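Local coordinates for protein exonuclease VapC9 (PDB 1V8P) that probably acts as a magnesium-dependent PIN-domain ribonuclease, the toxin of a type II toxin-antitoxin system, and slowly degrades single-stranded DNA as an exonuclease, at residues H43-L54 against T150-Q158; E125-Q134 against K141-L151. The protein carries 1 engineered substitution. All blocks are in the same frame, centred on the assembly; numbering follows the deposited sequence.

Contact 1 (H43-L54 against T150-Q158)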
loop_
_atom_site.group_PDB
_atom_site.type_symbol
_atom_site.label_atom_id
_atom_site.label_comp_id
_atom_site.label_asym_id
_atom_site.label_seq_id
_atom_site.Cartn_x
_atom_site.Cartn_y
_atom_site.Cartn_z
ATOM N N HIS C 43 -15.789 7.899 20.373
ATOM C CA HIS C 43 -17.170 8.290 20.630
ATOM C C HIS C 43 -17.925 7.120 21.236
ATOM O O HIS C 43 -19.121 6.967 21.008
ATOM C CB HIS C 43 -17.862 8.707 19.327
ATOM C CG HIS C 43 -17.315 9.961 18.716
ATOM N ND1 HIS C 43 -17.563 11.214 19.236
ATOM C CD2 HIS C 43 -16.542 10.154 17.620
ATOM C CE1 HIS C 43 -16.967 12.124 18.485
ATOM N NE2 HIS C 43 -16.340 11.506 17.499
ATOM N N TYR C 44 -17.213 6.297 22.002
ATOM C CA TYR C 44 -17.788 5.119 22.654
ATOM C C TYR C 44 -19.221 5.324 23.152
ATOM O O TYR C 44 -20.139 4.631 22.722
ATOM C CB TYR C 44 -16.919 4.712 23.843
ATOM C CG TYR C 44 -17.065 3.259 24.249
ATOM C CD1 TYR C 44 -16.428 2.245 23.521
ATOM C CD2 TYR C 44 -17.810 2.893 25.373
ATOM C CE1 TYR C 44 -16.525 0.898 23.909
ATOM C CE2 TYR C 44 -17.915 1.548 25.771
ATOM C CZ TYR C 44 -17.267 0.559 25.036
ATOM O OH TYR C 44 -17.332 -0.763 25.421
ATOM N N ASP C 45 -19.395 6.278 24.066
ATOM C CA ASP C 45 -20.696 6.575 24.672
ATOM C C ASP C 45 -21.880 6.736 23.724
ATOM O O ASP C 45 -22.955 6.177 23.950
ATOM C CB ASP C 45 -20.598 7.836 25.543
ATOM C CG ASP C 45 -19.664 7.657 26.732
ATOM O OD1 ASP C 45 -19.713 6.580 27.365
ATOM O OD2 ASP C 45 -18.891 8.596 27.038
ATOM N N LYS C 46 -21.676 7.501 22.662
ATOM C CA LYS C 46 -22.723 7.773 21.690
ATOM C C LYS C 46 -23.267 6.554 20.930
ATOM O O LYS C 46 -24.354 6.624 20.343
ATOM C CB LYS C 46 -22.222 8.842 20.704
ATOM C CG LYS C 46 -21.632 10.064 21.405
ATOM C CD LYS C 46 -21.489 11.252 20.460
ATOM C CE LYS C 46 -21.043 12.517 21.198
ATOM N NZ LYS C 46 -19.643 12.404 21.708
ATOM N N TRP C 47 -22.541 5.439 20.944
ATOM C CA TRP C 47 -23.009 4.258 20.222
ATOM C C TRP C 47 -22.959 2.925 20.980
ATOM O O TRP C 47 -23.587 1.947 20.557
ATOM C CB TRP C 47 -22.247 4.111 18.897
ATOM C CG TRP C 47 -20.750 4.037 19.036
ATOM C CD1 TRP C 47 -19.860 5.080 18.973
ATOM C CD2 TRP C 47 -19.969 2.864 19.288
ATOM N NE1 TRP C 47 -18.576 4.624 19.174
ATOM C CE2 TRP C 47 -18.614 3.269 19.368
ATOM C CE3 TRP C 47 -20.282 1.507 19.455
ATOM C CZ2 TRP C 47 -17.572 2.365 19.608
ATOM C CZ3 TRP C 47 -19.246 0.605 19.696
ATOM C CH2 TRP C 47 -17.905 1.043 19.770
ATOM N N ILE C 48 -22.234 2.882 22.094
ATOM C CA ILE C 48 -22.120 1.653 22.864
ATOM C C ILE C 48 -23.467 0.965 23.118
ATOM O O ILE C 48 -23.594 -0.245 22.922
ATOM C CB ILE C 48 -21.404 1.909 24.212
ATOM C CG1 ILE C 48 -21.066 0.579 24.892
ATOM C CG2 ILE C 48 -22.280 2.745 25.125
ATOM C CD1 ILE C 48 -20.214 -0.357 24.040
ATOM N N LYS C 49 -24.481 1.724 23.528
ATOM C CA LYS C 49 -25.794 1.139 23.799
ATOM C C LYS C 49 -26.565 0.759 22.542
ATOM O O LYS C 49 -27.731 0.375 22.623
ATOM C CB LYS C 49 -26.647 2.092 24.631
ATOM C CG LYS C 49 -26.144 2.311 26.038
ATOM C CD LYS C 49 -27.237 2.918 26.915
ATOM C CE LYS C 49 -26.729 3.237 28.315
ATOM N NZ LYS C 49 -25.669 4.293 28.279
ATOM N N HIS C 50 -25.920 0.882 21.383
ATOM C CA HIS C 50 -26.547 0.539 20.105
ATOM C C HIS C 50 -25.729 -0.560 19.432
ATOM O O HIS C 50 -26.095 -1.069 18.372
ATOM C CB HIS C 50 -26.596 1.762 19.182
ATOM C CG HIS C 50 -27.542 2.834 19.632
ATOM N ND1 HIS C 50 -28.910 2.739 19.471
ATOM C CD2 HIS C 50 -27.319 4.021 20.242
ATOM C CE1 HIS C 50 -29.486 3.823 19.961
ATOM N NE2 HIS C 50 -28.543 4.617 20.436
ATOM N N ARG C 51 -24.622 -0.928 20.065
ATOM C CA ARG C 51 -23.723 -1.942 19.530
ATOM C C ARG C 51 -24.361 -3.109 18.780
ATOM O O ARG C 51 -23.813 -3.558 17.777
ATOM C CB ARG C 51 -22.830 -2.507 20.643
ATOM C CG ARG C 51 -23.552 -3.392 21.637
ATOM C CD ARG C 51 -22.638 -3.747 22.794
ATOM N NE ARG C 51 -21.633 -4.728 22.412
ATOM C CZ ARG C 51 -21.651 -5.993 22.822
ATOM N NH1 ARG C 51 -22.626 -6.405 23.620
ATOM N NH2 ARG C 51 -20.701 -6.848 22.443
ATOM N N GLU C 52 -25.501 -3.613 19.240
ATOM C CA GLU C 52 -26.082 -4.751 18.538
ATOM C C GLU C 52 -26.473 -4.374 17.108
ATOM O O GLU C 52 -26.696 -5.238 16.256
ATOM C CB GLU C 52 -27.287 -5.325 19.301
ATOM C CG GLU C 52 -28.637 -4.626 19.109
ATOM C CD GLU C 52 -28.760 -3.326 19.880
ATOM O OE1 GLU C 52 -27.965 -3.126 20.833
ATOM O OE2 GLU C 52 -29.661 -2.517 19.540
ATOM N N LYS C 53 -26.525 -3.074 16.845
ATOM C CA LYS C 53 -26.885 -2.588 15.526
ATOM C C LYS C 53 -25.710 -2.482 14.557
ATOM O O LYS C 53 -25.910 -2.451 13.341
ATOM C CB LYS C 53 -27.596 -1.239 15.655
ATOM C CG LYS C 53 -29.074 -1.394 15.937
ATOM C CD LYS C 53 -29.845 -0.080 15.948
ATOM C CE LYS C 53 -29.680 0.647 17.267
ATOM N NZ LYS C 53 -30.912 1.403 17.643
ATOM N N LEU C 54 -24.492 -2.449 15.094
ATOM C CA LEU C 54 -23.291 -2.332 14.264
ATOM C C LEU C 54 -22.502 -3.617 14.087
ATOM O O LEU C 54 -22.431 -4.446 14.979
ATOM C CB LEU C 54 -22.331 -1.283 14.828
ATOM C CG LEU C 54 -22.837 0.074 15.308
ATOM C CD1 LEU C 54 -23.971 0.569 14.411
ATOM C CD2 LEU C 54 -23.289 -0.071 16.757
ATOM N N THR C 150 -23.264 11.109 10.323
ATOM C CA THR C 150 -24.620 10.764 9.939
ATOM C C THR C 150 -25.088 9.592 10.787
ATOM O O THR C 150 -26.251 9.525 11.191
ATOM C CB THR C 150 -24.669 10.373 8.459
ATOM O OG1 THR C 150 -24.248 11.483 7.652
ATOM C CG2 THR C 150 -26.065 9.960 8.073
ATOM N N LEU C 151 -24.180 8.660 11.054
ATOM C CA LEU C 151 -24.533 7.511 11.869
ATOM C C LEU C 151 -24.886 7.970 13.276
ATOM O O LEU C 151 -25.896 7.552 13.833
ATOM C CB LEU C 151 -23.380 6.499 11.932
ATOM C CG LEU C 151 -23.541 5.348 12.939
ATOM C CD1 LEU C 151 -24.816 4.562 12.638
ATOM C CD2 LEU C 151 -22.327 4.437 12.886
ATOM N N LEU C 152 -24.057 8.839 13.847
ATOM C CA LEU C 152 -24.309 9.321 15.193
ATOM C C LEU C 152 -25.660 10.021 15.341
ATOM O O LEU C 152 -26.382 9.775 16.309
ATOM C CB LEU C 152 -23.166 10.238 15.665
ATOM C CG LEU C 152 -21.851 9.506 15.946
ATOM C CD1 LEU C 152 -20.819 10.479 16.438
ATOM C CD2 LEU C 152 -22.083 8.402 16.973
ATOM N N VAL C 153 -26.019 10.885 14.397
ATOM C CA VAL C 153 -27.302 11.549 14.533
ATOM C C VAL C 153 -28.428 10.522 14.527
ATOM O O VAL C 153 -29.279 10.546 15.410
ATOM C CB VAL C 153 -27.544 12.592 13.420
ATOM C CG1 VAL C 153 -26.578 13.743 13.575
ATOM C CG2 VAL C 153 -27.371 11.960 12.065
ATOM N N ARG C 154 -28.427 9.611 13.554
ATOM C CA ARG C 154 -29.478 8.599 13.469
ATOM C C ARG C 154 -29.635 7.809 14.760
ATOM O O ARG C 154 -30.732 7.364 15.084
ATOM C CB ARG C 154 -29.209 7.607 12.331
ATOM C CG ARG C 154 -29.233 8.193 10.946
ATOM C CD ARG C 154 -29.133 7.104 9.888
ATOM N NE ARG C 154 -29.069 7.682 8.551
ATOM C CZ ARG C 154 -29.200 7.001 7.416
ATOM N NH1 ARG C 154 -29.409 5.693 7.446
ATOM N NH2 ARG C 154 -29.128 7.631 6.245
ATOM N N LEU C 155 -28.541 7.619 15.493
ATOM C CA LEU C 155 -28.603 6.859 16.742
ATOM C C LEU C 155 -29.145 7.728 17.862
ATOM O O LEU C 155 -29.940 7.269 18.674
ATOM C CB LEU C 155 -27.216 6.313 17.122
ATOM C CG LEU C 155 -26.637 5.250 16.179
ATOM C CD1 LEU C 155 -25.178 4.969 16.527
ATOM C CD2 LEU C 155 -27.479 3.988 16.259
ATOM N N ALA C 156 -28.715 8.983 17.898
ATOM C CA ALA C 156 -29.166 9.919 18.919
ATOM C C ALA C 156 -30.689 9.989 18.944
ATOM O O ALA C 156 -31.283 10.310 19.975
ATOM C CB ALA C 156 -28.592 11.299 18.651
ATOM N N ALA C 157 -31.316 9.686 17.809
ATOM C CA ALA C 157 -32.770 9.731 17.711
ATOM C C ALA C 157 -33.380 8.345 17.695
ATOM O O ALA C 157 -34.070 7.979 16.741
ATOM C CB ALA C 157 -33.197 10.499 16.459
ATOM N N GLN C 158 -33.120 7.581 18.754
ATOM C CA GLN C 158 -33.643 6.223 18.912
ATOM C C GLN C 158 -32.892 5.496 20.028
ATOM O O GLN C 158 -33.074 4.262 20.174
ATOM C CB GLN C 158 -33.528 5.424 17.598
ATOM C CG GLN C 158 -32.109 5.235 17.082
ATOM C CD GLN C 158 -32.047 4.335 15.854
ATOM O OE1 GLN C 158 -32.475 3.175 15.892
ATOM N NE2 GLN C 158 -31.506 4.863 14.760
ATOM O OXT GLN C 158 -32.134 6.184 20.752
#

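Contact 2 (E125-Q134 against K141-L151)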
loop_
_atom_site.group_PDB
_atom_site.type_symbol
_atom_site.label_atom_id
_atom_site.label_comp_id
_atom_site.label_asym_id
_atom_site.label_seq_id
_atom_site.Cartn_x
_atom_site.Cartn_y
_atom_site.Cartn_z
ATOM N N GLU C 125 -24.473 -3.831 0.572
ATOM C CA GLU C 125 -25.530 -3.922 -0.424
ATOM C C GLU C 125 -26.177 -5.306 -0.536
ATOM O O GLU C 125 -27.386 -5.405 -0.766
ATOM C CB GLU C 125 -25.007 -3.456 -1.793
ATOM C CG GLU C 125 -25.030 -1.933 -1.962
ATOM C CD GLU C 125 -24.396 -1.442 -3.268
ATOM O OE1 GLU C 125 -24.545 -2.119 -4.315
ATOM O OE2 GLU C 125 -23.757 -0.362 -3.252
ATOM N N SER C 126 -25.389 -6.365 -0.350
ATOM C CA SER C 126 -25.906 -7.729 -0.435
ATOM C C SER C 126 -26.795 -8.083 0.723
ATOM O O SER C 126 -27.685 -8.915 0.591
ATOM C CB SER C 126 -24.769 -8.743 -0.467
ATOM O OG SER C 126 -24.229 -8.839 -1.759
ATOM N N SER C 127 -26.545 -7.457 1.859
ATOM C CA SER C 127 -27.300 -7.745 3.063
ATOM C C SER C 127 -28.311 -6.676 3.403
ATOM O O SER C 127 -29.032 -6.795 4.387
ATOM C CB SER C 127 -26.342 -7.909 4.237
ATOM O OG SER C 127 -25.403 -8.935 3.985
ATOM N N GLY C 128 -28.376 -5.628 2.595
ATOM C CA GLY C 128 -29.314 -4.569 2.906
ATOM C C GLY C 128 -28.906 -3.939 4.225
ATOM O O GLY C 128 -29.712 -3.770 5.130
ATOM N N LEU C 129 -27.626 -3.612 4.342
ATOM C CA LEU C 129 -27.110 -2.980 5.545
ATOM C C LEU C 129 -26.629 -1.608 5.121
ATOM O O LEU C 129 -26.369 -1.385 3.945
ATOM C CB LEU C 129 -25.940 -3.793 6.100
ATOM C CG LEU C 129 -26.249 -5.203 6.619
ATOM C CD1 LEU C 129 -24.961 -6.019 6.649
ATOM C CD2 LEU C 129 -26.889 -5.126 8.014
ATOM N N VAL C 130 -26.519 -0.682 6.063
ATOM C CA VAL C 130 -26.037 0.656 5.726
ATOM C C VAL C 130 -24.547 0.691 5.986
ATOM O O VAL C 130 -24.114 0.475 7.111
ATOM C CB VAL C 130 -26.688 1.752 6.588
ATOM C CG1 VAL C 130 -25.985 3.075 6.346
ATOM C CG2 VAL C 130 -28.181 1.873 6.262
ATOM N N LEU C 131 -23.761 0.969 4.952
ATOM C CA LEU C 131 -22.321 1.023 5.122
ATOM C C LEU C 131 -21.923 2.342 5.791
ATOM O O LEU C 131 -22.287 3.421 5.323
ATOM C CB LEU C 131 -21.610 0.928 3.761
ATOM C CG LEU C 131 -20.141 0.464 3.687
ATOM C CD1 LEU C 131 -19.477 1.058 2.453
ATOM C CD2 LEU C 131 -19.371 0.878 4.906
ATOM N N VAL C 132 -21.192 2.259 6.893
ATOM C CA VAL C 132 -20.698 3.468 7.537
ATOM C C VAL C 132 -19.189 3.499 7.201
ATOM O O VAL C 132 -18.441 2.565 7.502
ATOM C CB VAL C 132 -20.925 3.449 9.064
ATOM C CG1 VAL C 132 -20.594 4.828 9.650
ATOM C CG2 VAL C 132 -22.391 3.087 9.367
ATOM N N THR C 133 -18.763 4.562 6.536
ATOM C CA THR C 133 -17.379 4.712 6.118
ATOM C C THR C 133 -17.009 6.183 6.161
ATOM O O THR C 133 -17.866 7.056 6.120
ATOM C CB THR C 133 -17.177 4.175 4.664
ATOM O OG1 THR C 133 -15.873 4.521 4.182
ATOM C CG2 THR C 133 -18.220 4.762 3.729
ATOM N N GLN C 134 -15.719 6.455 6.238
ATOM C CA GLN C 134 -15.266 7.822 6.291
ATOM C C GLN C 134 -14.658 8.185 4.938
ATOM O O GLN C 134 -14.343 9.351 4.693
ATOM C CB GLN C 134 -14.243 7.969 7.421
ATOM C CG GLN C 134 -14.223 9.324 8.089
ATOM C CD GLN C 134 -15.504 9.628 8.824
ATOM O OE1 GLN C 134 -16.351 8.770 8.983
ATOM N NE2 GLN C 134 -15.647 10.853 9.281
ATOM N N LYS C 141 -19.755 5.295 -4.176
ATOM C CA LYS C 141 -20.086 4.088 -4.897
ATOM C C LYS C 141 -20.845 3.001 -4.138
ATOM O O LYS C 141 -21.047 1.903 -4.655
ATOM C CB LYS C 141 -18.796 3.542 -5.499
ATOM C CG LYS C 141 -18.064 4.601 -6.333
ATOM C CD LYS C 141 -16.722 4.117 -6.861
ATOM C CE LYS C 141 -16.085 5.146 -7.776
ATOM N NZ LYS C 141 -14.750 4.685 -8.270
ATOM N N THR C 142 -21.272 3.313 -2.923
ATOM C CA THR C 142 -22.008 2.366 -2.114
ATOM C C THR C 142 -23.369 2.950 -1.742
ATOM O O THR C 142 -23.473 3.855 -0.918
ATOM C CB THR C 142 -21.244 2.004 -0.817
ATOM O OG1 THR C 142 -19.925 1.569 -1.151
ATOM C CG2 THR C 142 -21.959 0.878 -0.067
ATOM N N LYS C 143 -24.411 2.394 -2.348
ATOM C CA LYS C 143 -25.775 2.838 -2.125
ATOM C C LYS C 143 -26.213 2.787 -0.680
ATOM O O LYS C 143 -26.182 1.734 -0.054
ATOM C CB LYS C 143 -26.717 2.006 -2.992
ATOM C CG LYS C 143 -26.231 1.933 -4.423
ATOM C CD LYS C 143 -27.172 1.177 -5.311
ATOM C CE LYS C 143 -26.414 0.666 -6.542
ATOM N NZ LYS C 143 -25.509 1.725 -7.101
ATOM N N GLY C 144 -26.630 3.935 -0.161
ATOM C CA GLY C 144 -27.084 4.009 1.211
ATOM C C GLY C 144 -25.994 4.267 2.235
ATOM O O GLY C 144 -26.293 4.358 3.431
ATOM N N ALA C 145 -24.745 4.406 1.785
ATOM C CA ALA C 145 -23.628 4.631 2.702
ATOM C C ALA C 145 -23.605 6.008 3.342
ATOM O O ALA C 145 -23.883 7.021 2.708
ATOM C CB ALA C 145 -22.306 4.373 1.994
ATOM N N ILE C 146 -23.260 6.026 4.618
ATOM C CA ILE C 146 -23.201 7.255 5.385
ATOM C C ILE C 146 -21.858 7.362 6.079
ATOM O O ILE C 146 -21.100 6.400 6.123
ATOM C CB ILE C 146 -24.286 7.272 6.463
ATOM C CG1 ILE C 146 -24.084 6.091 7.406
ATOM C CG2 ILE C 146 -25.663 7.213 5.822
ATOM C CD1 ILE C 146 -25.036 6.068 8.584
ATOM N N ASP C 147 -21.553 8.540 6.605
ATOM C CA ASP C 147 -20.312 8.713 7.330
ATOM C C ASP C 147 -20.648 8.634 8.818
ATOM O O ASP C 147 -21.826 8.570 9.185
ATOM C CB ASP C 147 -19.665 10.052 7.000
ATOM C CG ASP C 147 -20.586 11.212 7.222
ATOM O OD1 ASP C 147 -21.551 11.098 8.017
ATOM O OD2 ASP C 147 -20.325 12.255 6.598
ATOM N N VAL C 148 -19.619 8.652 9.660
ATOM C CA VAL C 148 -19.805 8.530 11.101
ATOM C C VAL C 148 -20.735 9.554 11.726
ATOM O O VAL C 148 -21.526 9.219 12.608
ATOM C CB VAL C 148 -18.446 8.540 11.830
ATOM C CG1 VAL C 148 -18.644 8.664 13.333
ATOM C CG2 VAL C 148 -17.700 7.254 11.514
ATOM N N GLU C 149 -20.650 10.798 11.266
ATOM C CA GLU C 149 -21.499 11.866 11.791
ATOM C C GLU C 149 -22.977 11.555 11.538
ATOM O O GLU C 149 -23.832 11.721 12.415
ATOM C CB GLU C 149 -21.144 13.194 11.124
ATOM C CG GLU C 149 -21.800 14.404 11.767
ATOM C CD GLU C 149 -21.567 15.690 10.980
ATOM O OE1 GLU C 149 -21.545 16.778 11.599
ATOM O OE2 GLU C 149 -21.417 15.616 9.738
ATOM N N THR C 150 -23.264 11.109 10.323
ATOM C CA THR C 150 -24.620 10.764 9.939
ATOM C C THR C 150 -25.088 9.592 10.787
ATOM O O THR C 150 -26.251 9.525 11.191
ATOM C CB THR C 150 -24.669 10.373 8.459
ATOM O OG1 THR C 150 -24.248 11.483 7.652
ATOM C CG2 THR C 150 -26.065 9.960 8.073
ATOM N N LEU C 151 -24.180 8.660 11.054
ATOM C CA LEU C 151 -24.533 7.511 11.869
ATOM C C LEU C 151 -24.886 7.970 13.276
ATOM O O LEU C 151 -25.896 7.552 13.833
ATOM C CB LEU C 151 -23.380 6.499 11.932
ATOM C CG LEU C 151 -23.541 5.348 12.939
ATOM C CD1 LEU C 151 -24.816 4.562 12.638
ATOM C CD2 LEU C 151 -22.327 4.437 12.886
#

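Contact 1 (H43-L54 against T150-Q158)
Leu155 fills the middle of this contact, and its two methyl branches go separate ways. Leu155 CD1 reaches Trp47 CB at 3.9 Å, while Leu155 CD2 lies over one face of the His50 imidazole, 3.8 Å from the ring centroid, a CH-pi contact offset toward the rim. The indole itself swings away from the C-terminal helix: Trp47 CG sits between its backbone N and carbonyl carbon (chi1 57°), which carries the ring inward to meet Phe93 and lets NE1 bond to Leu40 O. One helical turn back, Leu152 spreads its methyls between Lys46 and His43, with Leu152 CD2 at 3.8 Å from Lys46 CB and CD1 over a face of the His43 ring. Deeper in, Leu151 and Leu54 meet more loosely through their CD1 methyls, 4.4 Å apart, next to Tyr30 of strand 30-32.

In fold terms, the last helix of the PIN domain, 148-156, lies here across helix 44-48 and the turns that lead into strand 54-56. The two short helical axes are inclined at 57° and 9.8 Å apart at closest.

At the rim the chemistry turns polar. Lys53, bent at its last two torsions, passes the CD2 of Leu155 and donates from NZ to Gln158 OE1 at 2.9 Å, coming from above the carbonyl plane, 58° out of it. The same NZ has a weak bond to His50 ND1, so the amine bridges the imidazole and the Gln158 side-chain amide. The other end of that amide is held too: Gln158 NE2 donates to Arg154 O, with the acceptor in the amide plane. The chain-terminal carboxylate lies beside the His50 edge, with Gln158 O 3.6 Å from His50 CE1, where its charge may polarise the ring.

Contact 2 (E125-Q134 against K141-L151)
Val132 and Ile146 form a single parallel bridge, in which Ile146 N donates to Leu131 O at 2.9 Å and Ile146 O accepts from Thr133 N at 3.0 Å. On one side of the bridge, Val130 CG1 meets Ile146 CG1 at 3.7 Å, the two side chains crossing at about a right angle. Val132 CG1 lies anti to its own backbone N (chi1 -171°) and packs on Leu151 CD2 at 3.7 Å; Val132 CG2 rests on the same Leu151 methyl and also touches Ile146. Leu131 goes to the other side and crosses Thr142, Leu131 CD1 against Thr142 CG2 at 3.5 Å, with Ala145 CB beside its CB.

Both ends carry polar links. Glu125 OE2 takes the backbone N of Lys143 at 3.0 Å from above the carboxylate plane, and its OE1 pairs with Arg111. At the far end the Gln134 chain bends at chi2 to bring OE1 to Val148 N, a weak bond of 3.3 Å. Next door Asp147 is the N-cap of helix 148-156: its OD1 accepts from Thr150 N at 2.9 Å, nearly along the C-O axis, and from the Thr150 hydroxyl above the carboxylate plane, so OD1 is gripped by two donors of one residue.

Thr133 OG1 bonds to Asp33 OD2 and Asp135 N, both aspartates being predicted magnesium ligands. Strand 130-132, helix 136-141 and the extended return at 145-147 resemble a beta-alpha-beta crossover, the single parallel bridge continuing the PIN-domain sheet beyond its outermost strand, with the probable metal site at the C-terminal end of strand 130-132.

Helix 148-156 serves both contacts: its N-terminal end belongs to contact 2, its C-terminal end to contact 1, with Thr150 and Leu151 common to the two. Both are partly buried. Contact 2 has the more central place and is governed by main-chain pairing at the edge of the sheet, close to the predicted magnesium ligands. Contact 1 lies farther out, where leucine side chains do the holding and lysine, histidine and glutamine form a polar fringe. Leu151 takes part in the apolar packing of both, next to Tyr30, and the Arg154 guanidinium packs against Ile146 and Val130. Along the chain, contact 2 is nested within the long loop that contact 1 closes.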